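Local coordinates for protein acetyl-CoA acetyltransferase A (Ascaris suum, PDB 6BJA) that probably catalyses the reversible condensation of two acetyl-CoA molecules into acetoacetyl-CoA and coenzyme A, as a thiolase of lipid metabolism, at residues T19-F24 with T255-A260; G61-A66 with G121-S126. All coordinates share one frame; numbering follows the deposited sequence.

Contact 1: residues T19-F24 with T255-A260; sequences TPIASF and TINDGA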
# COMPACT_ATOMS: atom_id res chain seq x y z
N THR A 19 23.34 22.62 -7.14
CA THR A 19 23.44 22.20 -5.77
C THR A 19 24.59 21.21 -5.64
O THR A 19 25.00 20.59 -6.62
CB THR A 19 22.15 21.52 -5.27
OG1 THR A 19 21.99 20.28 -5.97
CG2 THR A 19 20.94 22.40 -5.46
N PRO A 20 25.10 21.04 -4.42
CA PRO A 20 25.84 19.81 -4.15
C PRO A 20 24.90 18.64 -4.41
O PRO A 20 23.66 18.79 -4.32
CB PRO A 20 26.19 19.89 -2.67
CG PRO A 20 25.87 21.33 -2.28
CD PRO A 20 24.76 21.73 -3.18
N ILE A 21 25.47 17.50 -4.72
CA ILE A 21 24.69 16.30 -5.00
C ILE A 21 24.69 15.43 -3.76
O ILE A 21 25.76 15.09 -3.25
CB ILE A 21 25.25 15.55 -6.21
CG1 ILE A 21 25.17 16.42 -7.47
CG2 ILE A 21 24.52 14.25 -6.39
CD1 ILE A 21 25.98 15.89 -8.63
N ALA A 22 23.51 15.10 -3.23
CA ALA A 22 23.41 14.33 -2.00
C ALA A 22 23.12 12.86 -2.29
O ALA A 22 22.57 12.50 -3.35
CB ALA A 22 22.34 14.91 -1.07
N SER A 23 23.54 12.00 -1.36
CA SER A 23 23.25 10.58 -1.45
C SER A 23 21.77 10.26 -1.24
O SER A 23 20.99 11.06 -0.74
CB SER A 23 24.09 9.81 -0.44
OG SER A 23 25.46 10.03 -0.72
N PHE A 24 21.39 9.06 -1.63
CA PHE A 24 20.03 8.59 -1.45
C PHE A 24 19.61 8.52 0.01
O PHE A 24 20.33 7.93 0.84
CB PHE A 24 19.96 7.22 -2.11
CG PHE A 24 18.61 6.57 -2.10
CD1 PHE A 24 17.51 7.18 -2.68
CD2 PHE A 24 18.46 5.30 -1.58
CE1 PHE A 24 16.27 6.55 -2.71
CE2 PHE A 24 17.23 4.65 -1.61
CZ PHE A 24 16.14 5.27 -2.18
N THR A 255 25.35 5.98 -8.83
CA THR A 255 24.46 5.77 -7.71
C THR A 255 23.16 6.54 -7.94
O THR A 255 23.02 7.24 -8.94
CB THR A 255 25.13 6.26 -6.40
OG1 THR A 255 25.68 7.57 -6.62
CG2 THR A 255 26.25 5.33 -6.00
N ILE A 256 22.21 6.40 -7.02
CA ILE A 256 21.00 7.22 -7.05
C ILE A 256 21.16 8.38 -6.05
O ILE A 256 21.77 8.24 -4.98
CB ILE A 256 19.72 6.39 -6.80
CG1 ILE A 256 19.64 5.81 -5.40
CG2 ILE A 256 19.63 5.25 -7.84
CD1 ILE A 256 18.30 5.05 -5.16
N ASN A 257 20.67 9.56 -6.46
CA ASN A 257 21.05 10.80 -5.82
C ASN A 257 20.00 11.90 -5.95
O ASN A 257 19.08 11.80 -6.78
CB ASN A 257 22.36 11.31 -6.42
CG ASN A 257 23.52 10.37 -6.15
OD1 ASN A 257 23.82 9.48 -6.95
ND2 ASN A 257 24.18 10.55 -5.01
N ASP A 258 20.16 12.94 -5.12
CA ASP A 258 19.33 14.14 -5.14
C ASP A 258 20.17 15.36 -5.57
O ASP A 258 21.30 15.52 -5.09
CB ASP A 258 18.73 14.45 -3.76
CG ASP A 258 17.89 13.31 -3.19
OD1 ASP A 258 17.35 12.51 -3.97
OD2 ASP A 258 17.75 13.26 -1.94
N GLY A 259 19.63 16.21 -6.43
CA GLY A 259 20.33 17.41 -6.84
C GLY A 259 19.64 18.17 -7.94
O GLY A 259 18.69 17.67 -8.55
N ALA A 260 20.12 19.39 -8.20
CA ALA A 260 19.58 20.24 -9.27
C ALA A 260 20.68 21.11 -9.87
O ALA A 260 21.72 21.34 -9.27
CB ALA A 260 18.44 21.10 -8.74
O HOH W 1 23.59 19.10 -8.71
O HOH W 2 19.58 13.31 0.17
O HOH W 3 23.41 7.46 -3.04
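Two antiparallel strands of the thiolase N-terminal domain, 11-23 and 257-267, meet here at one end, beside the coenzyme A pocket, with A22 and D258 as a hydrogen-bonded pair. A22 N donates to D258 O at 2.9 Å, and D258 N returns a bond to A22 O. That carbonyl oxygen takes a second donor, the side-chain amide of N257: ND2 lies 3.0 Å from A22 O, above the carbonyl plane and on the face opposite to D258 N. With CG beside its own backbone N (chi1 -64°), N257 turns the amide back to the neighbouring strand, while its CB packs 3.6 Å from I21 CG2, the two side chains crossing at about a right angle. The other end of the amide, OD1, accepts from T255 OG1 on an in-plane lone pair and from the backbone N of H355, a residue predicted to act as proton acceptor in the active site. At the far end T19 N binds A260 O, and A260 N answers to T19 OG1 at 3.0 Å. By accepting from A260 N, OG1 does the work of a backbone carbonyl here, while its own proton goes to P20 O. Waters bridge T19 O to A260 O, S23 O to D258 OD2, and F24 N to I256 O; OD2 is also hydrogen-bonded to the hydroxyl of S126. Beyond the strand ends, I256 CD1 sits over the centre of the F24 ring in a CH-pi contact, 3.3 Å from the centroid and 8° off its normal; I256 also touches coenzyme A, and R134 of the second subunit packs on F24. Held at both ends, the N257 amide probably has little freedom to flip, consistent with a part in placing the backbone at H355.

Contact 2: residues G61-A66 with G121-S126; sequences GNVLSA and GSESMS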
# COMPACT_ATOMS: atom_id res chain seq x y z
N GLY A 61 13.95 19.73 -16.64
CA GLY A 61 14.06 18.29 -16.75
C GLY A 61 13.83 17.56 -15.44
O GLY A 61 14.37 17.94 -14.39
N ASN A 62 13.01 16.52 -15.50
CA ASN A 62 12.66 15.71 -14.33
C ASN A 62 12.13 14.39 -14.81
O ASN A 62 11.32 14.36 -15.73
CB ASN A 62 11.61 16.42 -13.47
CG ASN A 62 11.16 15.58 -12.30
OD1 ASN A 62 10.08 14.97 -12.32
ND2 ASN A 62 11.97 15.56 -11.25
N VAL A 63 12.60 13.30 -14.22
CA VAL A 63 12.19 11.96 -14.62
C VAL A 63 11.11 11.39 -13.70
O VAL A 63 10.08 10.91 -14.17
CB VAL A 63 13.41 11.02 -14.65
CG1 VAL A 63 12.98 9.61 -15.11
CG2 VAL A 63 14.48 11.60 -15.56
N LEU A 64 11.36 11.40 -12.38
CA LEU A 64 10.47 10.74 -11.44
C LEU A 64 9.52 11.78 -10.88
O LEU A 64 9.68 12.29 -9.76
CB LEU A 64 11.29 10.04 -10.35
CG LEU A 64 12.28 9.02 -10.93
CD1 LEU A 64 13.31 8.63 -9.92
CD2 LEU A 64 11.54 7.79 -11.46
N SER A 65 8.50 12.06 -11.68
CA SER A 65 7.59 13.16 -11.37
C SER A 65 6.45 12.75 -10.45
O SER A 65 5.64 13.60 -10.08
CB SER A 65 7.04 13.72 -12.67
OG SER A 65 6.25 12.74 -13.33
N ALA A 66 6.36 11.47 -10.10
CA ALA A 66 5.22 11.01 -9.30
C ALA A 66 5.15 11.65 -7.91
O ALA A 66 6.12 11.60 -7.12
CB ALA A 66 5.23 9.50 -9.16
N GLY A 121 17.44 21.27 -14.42
CA GLY A 121 17.00 19.93 -14.09
C GLY A 121 17.02 19.79 -12.59
O GLY A 121 17.84 20.41 -11.91
N SER A 122 16.11 18.96 -12.08
CA SER A 122 16.01 18.68 -10.66
C SER A 122 15.49 17.28 -10.46
O SER A 122 14.54 16.86 -11.12
CB SER A 122 15.07 19.66 -9.96
OG SER A 122 15.16 19.47 -8.55
N GLU A 123 16.10 16.57 -9.52
CA GLU A 123 15.64 15.23 -9.23
C GLU A 123 15.84 14.93 -7.77
O GLU A 123 16.92 15.16 -7.21
CB GLU A 123 16.39 14.19 -10.08
CG GLU A 123 15.68 12.85 -10.15
CD GLU A 123 14.53 12.86 -11.16
OE1 GLU A 123 14.80 13.20 -12.34
OE2 GLU A 123 13.38 12.50 -10.80
N SER A 124 14.77 14.45 -7.13
CA SER A 124 14.85 13.95 -5.77
C SER A 124 14.52 12.48 -5.79
O SER A 124 13.36 12.08 -5.64
CB SER A 124 13.89 14.68 -4.84
OG SER A 124 14.00 14.19 -3.52
N MET A 125 15.54 11.66 -5.98
CA MET A 125 15.30 10.24 -6.05
C MET A 125 14.94 9.69 -4.67
O MET A 125 14.22 8.69 -4.55
CB MET A 125 16.51 9.55 -6.67
CG MET A 125 16.78 10.07 -8.07
SD MET A 125 18.18 9.37 -8.98
CE MET A 125 17.52 7.77 -9.54
N SER A 126 15.35 10.40 -3.62
CA SER A 126 14.96 10.06 -2.26
C SER A 126 13.46 10.03 -2.05
O SER A 126 12.97 9.34 -1.16
CB SER A 126 15.55 11.06 -1.28
OG SER A 126 16.97 10.94 -1.22
O HOH W 4 12.43 13.90 -8.66
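OE1 of E123 accepts from two backbone N-H groups, V63 N at 2.9 Å on its syn lone pair and G358 N, in the first turn of helix 357-371, at the point where strand 57-61 and the parallel strand 116-124 separate in the core sheet of the thiolase fold. L64 N, the next N-H of the loop that follows strand 57-61, reaches E123 OE2 at 2.8 Å, also from the syn side but 20° out of the carboxylate plane. A bend at chi2 (80°) turns the carboxylate from its strand toward the V63-L64 backbone. OE2 accepts in addition from a water that is also bound by N62 ND2 and S124 N. So many donors would be expected to favour the charged form of the glutamate. Nearer the start of the two segments, G61 and G121 form a parallel bridge, and S122 N donates to G61 O nearly head-on. The next rung is made by a side chain: N62 extends with CG anti to its backbone N (chi1 177°), and its ND2 binds S122 O at 2.9 Å with the acceptor in the amide plane. L64, the centre of an inverse gamma turn, lays CB 3.3 Å from E123 OE2 and brings CD1 within 4.2 Å of M125 CG.

In the fold
From the N terminus, strand 11-23 supplies the first half of contact 1, which is completed only when the chain returns 231 residues later on strand 257-267. Contact 2 forms within that long excursion, closing a smaller loop of 54 residues that includes helices 72-79 and 97-110 and strand 87-92. Strands 257-267 and 116-124 are neighbours, so the two contacts join directly: E123 N lies 3.0 Å from G259 O, and S126 OG is hydrogen-bonded to D258 OD2. Together they tie strands 57-61, 116-124, 257-267 and 11-23 side by side in one mixed sheet, near the coenzyme A pocket and H355.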